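Local atomic coordinates of uncharacterized protein RPA4348 (Rhodopseudomonas palustris, PDB entry 3DM8), a protein that is of unknown function but belongs to the nuclear transport factor 2 (NTF2) family, with a SnoaL-like domain, and may be an isomerase. Residues H4-F9 with D82-M87; R11-A16 with E23-I28; I29-D34 with Q51-V56; I33-Y38 with G114-L119. All coordinates share one frame; numbering follows the deposited sequence. Where two conformers were deposited one is given.

Overall arrangement
The four contacts build one alpha+beta domain in which helices pack on a curved mixed sheet, as in the NTF2 family. Contacts 1 and 2 both use helix 5-19: its first turn lies on strand 83-94, and its middle pairs with helix 23-28, the centres about 14 Å apart. Contact 2 closes before contact 3 opens, the chain running straight from helix 23-28 into a corner that meets the start of helix 53-66. Contact 4, centred about 7 Å from contact 3, shares I33 and D34 and joins strand 33-38 to strand 115-123, alternating along the chain with contact 1. F9 of contact 1 reaches L25, I29, L116 and L119, so all four contacts border one apolar interior.

Contact 1: residues H4-F9 with D82-M87; sequences HSLWRF and DSAASM
The methyl CD2 of L6 overlaps CB of A84 at 3.9 Å, and this apolar touch sets the first turn of helix 5-19 on strand 83-94. L6 has its CG anti to the backbone N (chi1 175°), which swings the isobutyl group to the strand; the same CD2 also lies over one face of the W7 ring, offset toward its rim. Beside L6 comes the imidazole of H4, whose CE1 stands obliquely 4.0 Å from CB of A84.

H4 holds the N-cap position. Its ND1 accepts from the backbone N of L6 at 2.9 Å, nearly straight (163°) and close to the plane of the ring, so one edge of the imidazole is tied to the first turn. The other nitrogen, NE2, is hydrogen-bonded to the carbonyl O of G80, in the turn before the strand, and lies 3.4 Å from O of S83. With both nitrogens engaged, the ring is fixed in rotation. Without the imidazole, as with an alanine here, the N of L6 would probably lose its cap and the O of G80 its donor, and one side of A84 would be bared.

Further out, the OG of S5 takes a bond from NH2 of R8 at 2.9 Å, and a water beside that OG makes a weak link to OD1 of D82. L79 from strand 67-79 also packs on both L6 and A84. The whole is a side-chain-capped helix start laid on a sheet, part of the helix-on-sheet packing of the NTF2 fold.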
# COMPACT_ATOMS: atom_id res chain seq x y z
N HIS A 4 -8.47 -16.03 -12.26
CA HIS A 4 -8.23 -15.71 -10.87
C HIS A 4 -9.40 -14.91 -10.28
O HIS A 4 -9.96 -14.04 -10.90
CB HIS A 4 -6.91 -14.95 -10.73
CG HIS A 4 -6.34 -15.00 -9.35
ND1 HIS A 4 -6.82 -14.22 -8.34
CD2 HIS A 4 -5.35 -15.75 -8.81
CE1 HIS A 4 -6.16 -14.48 -7.23
NE2 HIS A 4 -5.24 -15.40 -7.49
N SER A 5 -9.72 -15.26 -9.03
CA SER A 5 -10.77 -14.62 -8.25
C SER A 5 -10.58 -13.13 -8.12
O SER A 5 -11.55 -12.39 -7.92
CB SER A 5 -10.89 -15.26 -6.85
OG SER A 5 -11.40 -16.59 -6.97
N LEU A 6 -9.33 -12.69 -8.23
CA LEU A 6 -9.07 -11.23 -8.12
C LEU A 6 -9.76 -10.48 -9.28
O LEU A 6 -10.37 -9.41 -9.11
CB LEU A 6 -7.57 -10.96 -8.15
CG LEU A 6 -7.17 -9.49 -8.16
CD1 LEU A 6 -7.63 -8.82 -6.84
CD2 LEU A 6 -5.66 -9.25 -8.48
N TRP A 7 -9.65 -11.07 -10.46
CA TRP A 7 -10.24 -10.48 -11.68
C TRP A 7 -11.78 -10.47 -11.60
O TRP A 7 -12.46 -9.52 -12.05
CB TRP A 7 -9.71 -11.15 -12.96
CG TRP A 7 -8.18 -11.25 -12.98
CD1 TRP A 7 -7.45 -12.36 -13.20
CD2 TRP A 7 -7.26 -10.20 -12.73
NE1 TRP A 7 -6.10 -12.06 -13.13
CE2 TRP A 7 -5.96 -10.74 -12.81
CE3 TRP A 7 -7.40 -8.85 -12.42
CZ2 TRP A 7 -4.81 -9.98 -12.62
CZ3 TRP A 7 -6.25 -8.08 -12.24
CH2 TRP A 7 -4.98 -8.64 -12.36
N ARG A 8 -12.31 -11.55 -11.04
CA ARG A 8 -13.77 -11.67 -10.86
C ARG A 8 -14.29 -10.63 -9.88
O ARG A 8 -15.34 -10.00 -10.08
CB ARG A 8 -14.17 -13.08 -10.43
CG ARG A 8 -13.84 -14.15 -11.42
CD ARG A 8 -14.32 -15.49 -10.95
NE ARG A 8 -13.88 -15.77 -9.59
CZ ARG A 8 -14.70 -15.95 -8.56
NH1 ARG A 8 -16.02 -15.92 -8.73
NH2 ARG A 8 -14.21 -16.20 -7.36
N PHE A 9 -13.51 -10.44 -8.82
CA PHE A 9 -13.84 -9.44 -7.81
C PHE A 9 -13.75 -8.05 -8.41
O PHE A 9 -14.60 -7.20 -8.18
CB PHE A 9 -12.91 -9.56 -6.60
CG PHE A 9 -12.97 -8.41 -5.67
CD1 PHE A 9 -14.10 -8.16 -4.93
CD2 PHE A 9 -11.87 -7.63 -5.46
CE1 PHE A 9 -14.17 -7.08 -4.07
CE2 PHE A 9 -11.93 -6.56 -4.56
CZ PHE A 9 -13.09 -6.29 -3.89
N ASP A 82 -4.83 -18.65 -3.79
CA ASP A 82 -6.09 -18.18 -3.11
C ASP A 82 -5.82 -16.81 -2.53
O ASP A 82 -6.31 -16.42 -1.46
CB ASP A 82 -6.49 -19.18 -1.99
CG ASP A 82 -7.17 -20.45 -2.52
OD1 ASP A 82 -8.06 -20.35 -3.40
OD2 ASP A 82 -6.84 -21.57 -1.99
N SER A 83 -4.97 -16.07 -3.22
CA SER A 83 -4.48 -14.81 -2.70
C SER A 83 -3.88 -13.91 -3.76
O SER A 83 -3.48 -14.33 -4.82
CB SER A 83 -3.48 -15.05 -1.55
OG SER A 83 -2.32 -15.77 -1.95
N ALA A 84 -3.84 -12.63 -3.47
CA ALA A 84 -3.21 -11.72 -4.42
C ALA A 84 -2.81 -10.44 -3.73
O ALA A 84 -3.41 -10.06 -2.71
CB ALA A 84 -4.15 -11.43 -5.60
N ALA A 85 -1.81 -9.78 -4.30
CA ALA A 85 -1.46 -8.39 -3.93
C ALA A 85 -1.32 -7.56 -5.18
O ALA A 85 -0.83 -8.02 -6.22
CB ALA A 85 -0.15 -8.36 -3.11
N SER A 86 -1.81 -6.34 -5.12
CA SER A 86 -1.61 -5.48 -6.25
C SER A 86 -1.66 -4.02 -5.95
O SER A 86 -2.16 -3.59 -4.92
CB SER A 86 -2.58 -5.82 -7.34
OG SER A 86 -3.93 -5.57 -6.93
N MET A 87 -1.03 -3.32 -6.85
CA MET A 87 -0.95 -1.89 -6.82
C MET A 87 -1.67 -1.32 -8.02
O MET A 87 -1.33 -1.65 -9.15
CB MET A 87 0.47 -1.45 -6.91
CG MET A 87 0.45 0.02 -6.94
SD MET A 87 1.05 0.47 -5.32
CE MET A 87 2.65 0.67 -5.93
O HOH W 1 -9.10 -17.79 -5.36

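Contact 2: residues R11-A16 with E23-I28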
# COMPACT_ATOMS: atom_id res chain seq x y z
N ARG A 11 -14.10 -7.14 -11.48
CA ARG A 11 -15.22 -6.88 -12.40
C ARG A 11 -16.53 -6.59 -11.63
O ARG A 11 -17.28 -5.65 -11.95
CB ARG A 11 -15.39 -8.02 -13.36
CG ARG A 11 -16.45 -7.84 -14.31
CD ARG A 11 -16.32 -8.85 -15.44
NE ARG A 11 -16.27 -10.22 -14.94
CZ ARG A 11 -15.17 -10.94 -14.89
NH1 ARG A 11 -14.05 -10.45 -15.33
NH2 ARG A 11 -15.21 -12.18 -14.44
N ALA A 12 -16.74 -7.39 -10.59
CA ALA A 12 -17.93 -7.30 -9.76
C ALA A 12 -17.98 -5.94 -9.07
O ALA A 12 -19.02 -5.31 -8.98
CB ALA A 12 -17.91 -8.39 -8.70
N LEU A 13 -16.83 -5.49 -8.60
CA LEU A 13 -16.74 -4.20 -7.92
C LEU A 13 -17.00 -3.04 -8.91
O LEU A 13 -17.65 -2.01 -8.62
CB LEU A 13 -15.36 -4.08 -7.28
CG LEU A 13 -15.22 -2.82 -6.42
CD1 LEU A 13 -16.24 -2.79 -5.24
CD2 LEU A 13 -13.74 -2.74 -5.98
N HIS A 14 -16.48 -3.20 -10.13
CA HIS A 14 -16.72 -2.22 -11.20
C HIS A 14 -18.20 -2.03 -11.47
O HIS A 14 -18.73 -0.90 -11.56
CB HIS A 14 -16.04 -2.69 -12.49
CG HIS A 14 -16.18 -1.74 -13.64
ND1 HIS A 14 -15.13 -0.94 -14.07
CD2 HIS A 14 -17.22 -1.49 -14.47
CE1 HIS A 14 -15.53 -0.24 -15.12
NE2 HIS A 14 -16.79 -0.53 -15.36
N ARG A 15 -18.88 -3.16 -11.60
CA ARG A 15 -20.34 -3.14 -11.84
C ARG A 15 -21.05 -2.39 -10.71
O ARG A 15 -21.98 -1.62 -10.94
CB ARG A 15 -20.91 -4.56 -11.95
CG ARG A 15 -20.36 -5.32 -13.12
CD ARG A 15 -21.30 -6.44 -13.47
NE ARG A 15 -20.78 -7.32 -14.51
CZ ARG A 15 -21.01 -7.16 -15.81
NH1 ARG A 15 -21.73 -6.12 -16.24
NH2 ARG A 15 -20.50 -8.02 -16.68
N ALA A 16 -20.58 -2.61 -9.48
CA ALA A 16 -21.27 -2.07 -8.32
C ALA A 16 -21.00 -0.57 -8.28
O ALA A 16 -21.93 0.24 -8.15
CB ALA A 16 -20.86 -2.75 -7.02
N GLU A 23 -25.25 -7.28 -7.58
CA GLU A 23 -25.52 -8.72 -7.39
C GLU A 23 -24.26 -9.57 -7.44
O GLU A 23 -24.10 -10.49 -6.64
CB GLU A 23 -26.56 -9.23 -8.38
CG GLU A 23 -27.89 -8.47 -8.31
CD GLU A 23 -27.83 -6.99 -8.82
OE1 GLU A 23 -27.10 -6.66 -9.79
OE2 GLU A 23 -28.54 -6.14 -8.22
N GLU A 24 -23.38 -9.27 -8.39
CA GLU A 24 -22.14 -10.06 -8.57
C GLU A 24 -21.19 -9.85 -7.42
O GLU A 24 -20.52 -10.77 -7.00
CB GLU A 24 -21.37 -9.72 -9.86
CG GLU A 24 -21.95 -10.29 -11.13
CD GLU A 24 -21.12 -9.94 -12.40
OE1 GLU A 24 -21.61 -10.25 -13.48
OE2 GLU A 24 -19.98 -9.39 -12.30
N LEU A 25 -21.16 -8.62 -6.91
CA LEU A 25 -20.32 -8.31 -5.78
C LEU A 25 -20.80 -9.06 -4.56
O LEU A 25 -20.02 -9.55 -3.79
CB LEU A 25 -20.28 -6.82 -5.50
CG LEU A 25 -19.41 -6.29 -4.37
CD1 LEU A 25 -17.98 -6.65 -4.62
CD2 LEU A 25 -19.54 -4.77 -4.27
N ALA A 26 -22.10 -9.07 -4.35
CA ALA A 26 -22.67 -9.74 -3.18
C ALA A 26 -22.38 -11.24 -3.20
O ALA A 26 -22.21 -11.86 -2.12
CB ALA A 26 -24.18 -9.47 -3.08
N THR A 27 -22.30 -11.81 -4.40
CA THR A 27 -22.02 -13.25 -4.53
C THR A 27 -20.61 -13.57 -4.07
O THR A 27 -20.34 -14.61 -3.45
CB THR A 27 -22.25 -13.72 -5.97
OG1 THR A 27 -23.64 -13.56 -6.25
CG2 THR A 27 -21.88 -15.15 -6.15
N ILE A 28 -19.72 -12.67 -4.40
CA ILE A 28 -18.28 -12.89 -4.25
C ILE A 28 -17.75 -12.54 -2.89
O ILE A 28 -16.75 -13.08 -2.49
CB ILE A 28 -17.46 -12.18 -5.36
CG1 ILE A 28 -16.06 -12.81 -5.49
CG2 ILE A 28 -17.31 -10.71 -5.13
CD1 ILE A 28 -15.34 -12.47 -6.88
O HOH W 2 -21.62 -6.24 -8.67
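Two helices joined by a short connection, 11-16 and 23-28, pack here as a helical hairpin, their directions 139° apart and their axes 7.8 Å from each other at the closest. Such an approach is possible because A12 stands at the centre: its CB lies 3.7 Å from the backbone N of L25 and close to CB of E24. One turn further on, CB of A16 meets CD2 of L25 at 3.7 Å. CD2 of L25 also touches CD1 of L13, the two leucines lying side by side and pointing the same way. L25 has CG anti to its backbone N, which takes CD2 in between A16 and L13. In the NTF2 fold such N-terminal helices cover the sheet, and L13 and L25 both continue onto C60 of helix 53-66.

The outer side is polar. R15, extended from CG to NE, brings NE to OE2 of E24 at 3.1 Å, a salt bridge whose hydrogen bond is weak because it is bent (136°). OE2 lies at the edge of the guanidinium, with OE1 of E24 nearly as near to NE and the two planes 82° apart. A water donates to O of A12 and accepts from N of L25, bridging the two main chains.

Contact 3: residues I29-D34 with Q51-V56. With CE9 (dodecyl nona ethylene glycol ether), chain B.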
# COMPACT_ATOMS: atom_id res chain seq x y z
N ILE A 29 -18.45 -11.68 -2.18
CA ILE A 29 -18.01 -11.29 -0.83
C ILE A 29 -18.42 -12.37 0.19
O ILE A 29 -19.60 -12.75 0.25
CB ILE A 29 -18.61 -9.94 -0.42
CG1 ILE A 29 -18.07 -8.79 -1.31
CG2 ILE A 29 -18.26 -9.60 1.04
CD1 ILE A 29 -16.59 -8.79 -1.43
N ASP A 30 -17.47 -12.93 0.95
CA ASP A 30 -17.80 -13.97 1.95
C ASP A 30 -18.66 -13.38 3.04
O ASP A 30 -18.47 -12.25 3.43
CB ASP A 30 -16.55 -14.52 2.62
CG ASP A 30 -16.81 -15.75 3.48
OD1 ASP A 30 -16.91 -16.88 2.91
OD2 ASP A 30 -16.83 -15.62 4.72
N ASP A 31 -19.56 -14.20 3.59
CA ASP A 31 -20.47 -13.70 4.60
C ASP A 31 -19.71 -13.13 5.79
O ASP A 31 -20.19 -12.20 6.47
CB ASP A 31 -21.41 -14.79 5.14
CG ASP A 31 -22.57 -15.14 4.20
OD1 ASP A 31 -22.78 -14.46 3.17
OD2 ASP A 31 -23.30 -16.11 4.55
N ASN A 32 -18.52 -13.67 6.03
CA ASN A 32 -17.73 -13.28 7.21
C ASN A 32 -16.45 -12.62 6.85
O ASN A 32 -15.47 -12.69 7.57
CB ASN A 32 -17.45 -14.47 8.13
CG ASN A 32 -18.73 -15.15 8.59
OD1 ASN A 32 -19.03 -16.34 8.26
ND2 ASN A 32 -19.55 -14.39 9.25
N ILE A 33 -16.46 -11.94 5.72
CA ILE A 33 -15.27 -11.20 5.28
C ILE A 33 -14.66 -10.33 6.39
O ILE A 33 -15.36 -9.65 7.17
CB ILE A 33 -15.55 -10.34 4.04
CG1 ILE A 33 -14.25 -9.70 3.49
CG2 ILE A 33 -16.64 -9.26 4.35
CD1 ILE A 33 -14.37 -9.17 2.09
N ASP A 34 -13.33 -10.34 6.41
CA ASP A 34 -12.52 -9.51 7.31
C ASP A 34 -11.84 -8.44 6.49
O ASP A 34 -10.96 -8.71 5.70
CB ASP A 34 -11.49 -10.40 8.00
CG ASP A 34 -10.62 -9.68 8.99
OD1 ASP A 34 -10.35 -8.47 8.88
OD2 ASP A 34 -10.16 -10.42 9.92
N GLN A 51 -16.41 -6.02 9.47
CA GLN A 51 -16.60 -7.47 9.48
C GLN A 51 -17.95 -7.79 8.86
O GLN A 51 -18.99 -7.28 9.31
CB GLN A 51 -16.59 -8.04 10.89
CG GLN A 51 -15.47 -7.60 11.75
CD GLN A 51 -14.13 -7.77 11.11
OE1 GLN A 51 -13.80 -8.81 10.51
NE2 GLN A 51 -13.31 -6.71 11.24
N GLY A 52 -17.93 -8.77 7.96
CA GLY A 52 -19.14 -9.31 7.35
C GLY A 52 -19.55 -8.67 6.06
O GLY A 52 -19.33 -7.47 5.83
N LYS A 53 -20.21 -9.46 5.22
CA LYS A 53 -20.67 -9.01 3.95
C LYS A 53 -21.57 -7.81 3.99
O LYS A 53 -21.44 -6.87 3.15
CB LYS A 53 -21.33 -10.17 3.16
CG LYS A 53 -22.06 -9.72 1.88
CD LYS A 53 -22.37 -10.89 0.97
CE LYS A 53 -23.68 -11.43 1.15
NZ LYS A 53 -24.18 -12.25 -0.06
N ALA A 54 -22.54 -7.78 4.90
CA ALA A 54 -23.50 -6.63 4.92
C ALA A 54 -22.78 -5.30 5.12
O ALA A 54 -23.03 -4.32 4.43
CB ALA A 54 -24.56 -6.80 6.01
N ALA A 55 -21.84 -5.26 6.06
CA ALA A 55 -21.09 -4.02 6.33
C ALA A 55 -20.19 -3.65 5.17
O ALA A 55 -20.01 -2.47 4.86
CB ALA A 55 -20.26 -4.15 7.63
N VAL A 56 -19.59 -4.64 4.50
CA VAL A 56 -18.74 -4.35 3.34
C VAL A 56 -19.57 -3.86 2.15
O VAL A 56 -19.16 -2.94 1.46
CB VAL A 56 -17.83 -5.54 2.97
CG1 VAL A 56 -17.22 -5.39 1.52
CG2 VAL A 56 -16.75 -5.81 4.12
C29 CE9 B . -11.65 -7.52 17.59
C30 CE9 B . -11.69 -6.91 16.18
O31 CE9 B . -11.52 -7.95 15.22
C32 CE9 B . -11.56 -7.50 13.88
C33 CE9 B . -11.29 -8.68 12.96
O34 CE9 B . -12.35 -9.62 13.13
C35 CE9 B . -11.85 -10.93 13.31
C36 CE9 B . -12.87 -11.93 12.79
O37 CE9 B . -13.61 -12.41 13.90
C38 CE9 B . -12.80 -13.17 14.80
C39 CE9 B . -13.02 -12.67 16.22
OXT CE9 B . -13.32 -13.81 17.03
O HOH W 3 -21.59 -14.30 0.45
O HOH W 4 -24.93 -14.39 1.81
O HOH W 5 -14.89 -11.00 9.97
O HOH W 6 -11.01 -5.94 9.70
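The carbonyl O of I33 takes the N-H of G52 at 2.8 Å, nearly straight (174°) and in the carbonyl plane. One step along, N of K53 donates to O of D31, approaching from above that carbonyl's plane. These two bonds tie the corner at D31 and N32 to the N-cap G52 of helix 53-66. D30 shapes the corner with an Asx turn, its OD2 accepting from N of N32.

Next to the corner lies an apolar layer: CG2 of I33 presses on CG2 of V56 at 3.5 Å, tighter than usual. The aliphatic part of K53 runs over I29, with CB of K53 3.8 Å from CG2 of I29. The bend of K53 at chi3 (94°) takes NZ to O of A26, while waters link NZ to OD1 of D31.

At the other end Q51 and D34 lie side by side, amide and carboxylate planes 84° apart, and a water joins NE2 of Q51 to OD1 of D34, which is also salt-bridged to R120. NE2 of Q51 packs 3.3 Å from C33 of the bound polyether. If the amide were cut back to an alanine, that water would probably lose its N-H donor and a gap would open beside the polyether. Water and R120 thus probably share the charge of D34, beside a surface able to take an ether chain.

Contact 4: residues I33-Y38 with G114-L119; sequences IDWAIY and GRLTNL. With CE9 (dodecyl nona ethylene glycol ether), chain B.
Strands 33-38 and 115-119 run parallel in register, D34 beside N118 and W35 beside L119, though twisted 44° apart. Three backbone bonds join them: N of D34 to O of T117 (2.9 Å), N of L119 to O of D34 (3.1 Å) and N of A36 to O of L119 (2.9 Å). T117 and N118 both face Q110 in a classic beta bulge.

On the inner side the indole of W35 is covered by L119. The CD2 methyl of L119 sits 3.9 Å from the centroid of the six-membered ring, only 9° off its normal, a CH-pi contact over the face, while CD1 of L119 comes 3.6 Å from CZ3 of W35. With CG of W35 anti to the backbone N (chi1 170°), the ring is laid along L119, which puts that methyl over it. L116 comes at the ring's edge with CD2, which also packs against CD1 of I33 at 3.5 Å.

The other face carries D34 and N118, side by side, with ND2 of N118 3.7 Å from CB of D34. The carboxylate, salt-bridged through OD1 to R120, has C33 of the polyether near OD2.

V56 and V59 of helix 53-66 close over W35, L107 of strand 100-112 lies against L119, and strand 48-51 flanks the far edge of strand 33-38.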
# COMPACT_ATOMS: atom_id res chain seq x y z
N ILE A 33 -16.46 -11.94 5.72
CA ILE A 33 -15.27 -11.20 5.28
C ILE A 33 -14.66 -10.33 6.39
O ILE A 33 -15.36 -9.65 7.17
CB ILE A 33 -15.55 -10.34 4.04
CG1 ILE A 33 -14.25 -9.70 3.49
CG2 ILE A 33 -16.64 -9.26 4.35
CD1 ILE A 33 -14.37 -9.17 2.09
N ASP A 34 -13.33 -10.34 6.41
CA ASP A 34 -12.52 -9.51 7.31
C ASP A 34 -11.84 -8.44 6.49
O ASP A 34 -10.96 -8.71 5.70
CB ASP A 34 -11.49 -10.40 8.00
CG ASP A 34 -10.62 -9.68 8.99
OD1 ASP A 34 -10.35 -8.47 8.88
OD2 ASP A 34 -10.16 -10.42 9.92
N TRP A 35 -12.34 -7.21 6.62
CA TRP A 35 -12.03 -6.10 5.70
C TRP A 35 -11.45 -4.88 6.39
O TRP A 35 -11.85 -4.51 7.52
CB TRP A 35 -13.35 -5.68 5.03
CG TRP A 35 -13.44 -4.42 4.19
CD1 TRP A 35 -13.55 -3.12 4.62
CD2 TRP A 35 -13.65 -4.38 2.78
NE1 TRP A 35 -13.72 -2.28 3.56
CE2 TRP A 35 -13.80 -3.03 2.41
CE3 TRP A 35 -13.72 -5.34 1.79
CZ2 TRP A 35 -14.02 -2.65 1.10
CZ3 TRP A 35 -13.86 -4.97 0.50
CH2 TRP A 35 -14.01 -3.65 0.13
N ALA A 36 -10.49 -4.24 5.72
CA ALA A 36 -10.06 -2.88 6.19
C ALA A 36 -9.48 -2.05 5.10
O ALA A 36 -8.63 -2.50 4.32
CB ALA A 36 -9.06 -2.96 7.42
N ILE A 37 -9.89 -0.79 5.07
CA ILE A 37 -9.23 0.19 4.22
C ILE A 37 -8.71 1.25 5.12
O ILE A 37 -9.46 1.83 5.85
CB ILE A 37 -10.17 0.86 3.19
CG1 ILE A 37 -10.83 -0.13 2.27
CG2 ILE A 37 -9.38 1.92 2.35
CD1 ILE A 37 -12.02 0.53 1.51
N TYR A 38 -7.40 1.49 5.09
CA TYR A 38 -6.79 2.40 6.05
C TYR A 38 -6.84 3.82 5.52
O TYR A 38 -6.12 4.19 4.61
CB TYR A 38 -5.34 1.99 6.38
CG TYR A 38 -5.31 0.63 7.04
CD1 TYR A 38 -4.92 -0.49 6.33
CD2 TYR A 38 -5.74 0.45 8.35
CE1 TYR A 38 -4.92 -1.73 6.87
CE2 TYR A 38 -5.74 -0.83 8.92
CZ TYR A 38 -5.33 -1.91 8.15
OH TYR A 38 -5.28 -3.21 8.63
N GLY A 114 -13.70 -19.30 -3.70
CA GLY A 114 -13.98 -18.35 -4.78
C GLY A 114 -14.61 -17.10 -4.23
O GLY A 114 -15.11 -16.24 -4.97
N ARG A 115 -14.60 -16.99 -2.92
CA ARG A 115 -15.16 -15.80 -2.27
C ARG A 115 -14.04 -15.03 -1.59
O ARG A 115 -13.12 -15.61 -1.03
CB ARG A 115 -16.21 -16.19 -1.24
CG ARG A 115 -17.44 -16.86 -1.85
CD ARG A 115 -18.55 -16.97 -0.80
NE ARG A 115 -18.20 -18.07 0.07
CZ ARG A 115 -18.43 -19.34 -0.26
NH1 ARG A 115 -19.03 -19.62 -1.41
NH2 ARG A 115 -18.04 -20.32 0.55
N LEU A 116 -14.19 -13.72 -1.59
CA LEU A 116 -13.25 -12.80 -0.89
C LEU A 116 -13.49 -12.88 0.61
O LEU A 116 -14.56 -12.53 1.10
CB LEU A 116 -13.44 -11.37 -1.37
CG LEU A 116 -12.50 -10.30 -0.80
CD1 LEU A 116 -11.06 -10.60 -1.34
CD2 LEU A 116 -12.97 -8.93 -1.13
N THR A 117 -12.46 -13.31 1.33
CA THR A 117 -12.53 -13.54 2.78
C THR A 117 -11.73 -12.54 3.61
O THR A 117 -11.99 -12.32 4.77
CB THR A 117 -12.09 -14.97 3.15
OG1 THR A 117 -10.75 -15.20 2.68
CG2 THR A 117 -13.09 -15.99 2.60
N ASN A 118 -10.77 -11.93 2.96
CA ASN A 118 -9.91 -10.94 3.61
C ASN A 118 -9.44 -9.90 2.59
O ASN A 118 -8.95 -10.23 1.50
CB ASN A 118 -8.73 -11.63 4.30
CG ASN A 118 -8.03 -10.73 5.32
OD1 ASN A 118 -7.42 -9.72 4.97
ND2 ASN A 118 -8.18 -11.05 6.59
N LEU A 119 -9.60 -8.62 2.97
CA LEU A 119 -9.06 -7.51 2.21
C LEU A 119 -8.44 -6.47 3.10
O LEU A 119 -8.98 -6.11 4.17
CB LEU A 119 -10.18 -6.89 1.34
CG LEU A 119 -9.81 -5.70 0.47
CD1 LEU A 119 -10.64 -5.71 -0.84
CD2 LEU A 119 -9.96 -4.27 1.16
C29 CE9 B . -11.65 -7.52 17.59
C30 CE9 B . -11.69 -6.91 16.18
O31 CE9 B . -11.52 -7.95 15.22
C32 CE9 B . -11.56 -7.50 13.88
C33 CE9 B . -11.29 -8.68 12.96
O34 CE9 B . -12.35 -9.62 13.13
C35 CE9 B . -11.85 -10.93 13.31
C36 CE9 B . -12.87 -11.93 12.79
O37 CE9 B . -13.61 -12.41 13.90
C38 CE9 B . -12.80 -13.17 14.80
C39 CE9 B . -13.02 -12.67 16.22
OXT CE9 B . -13.32 -13.81 17.03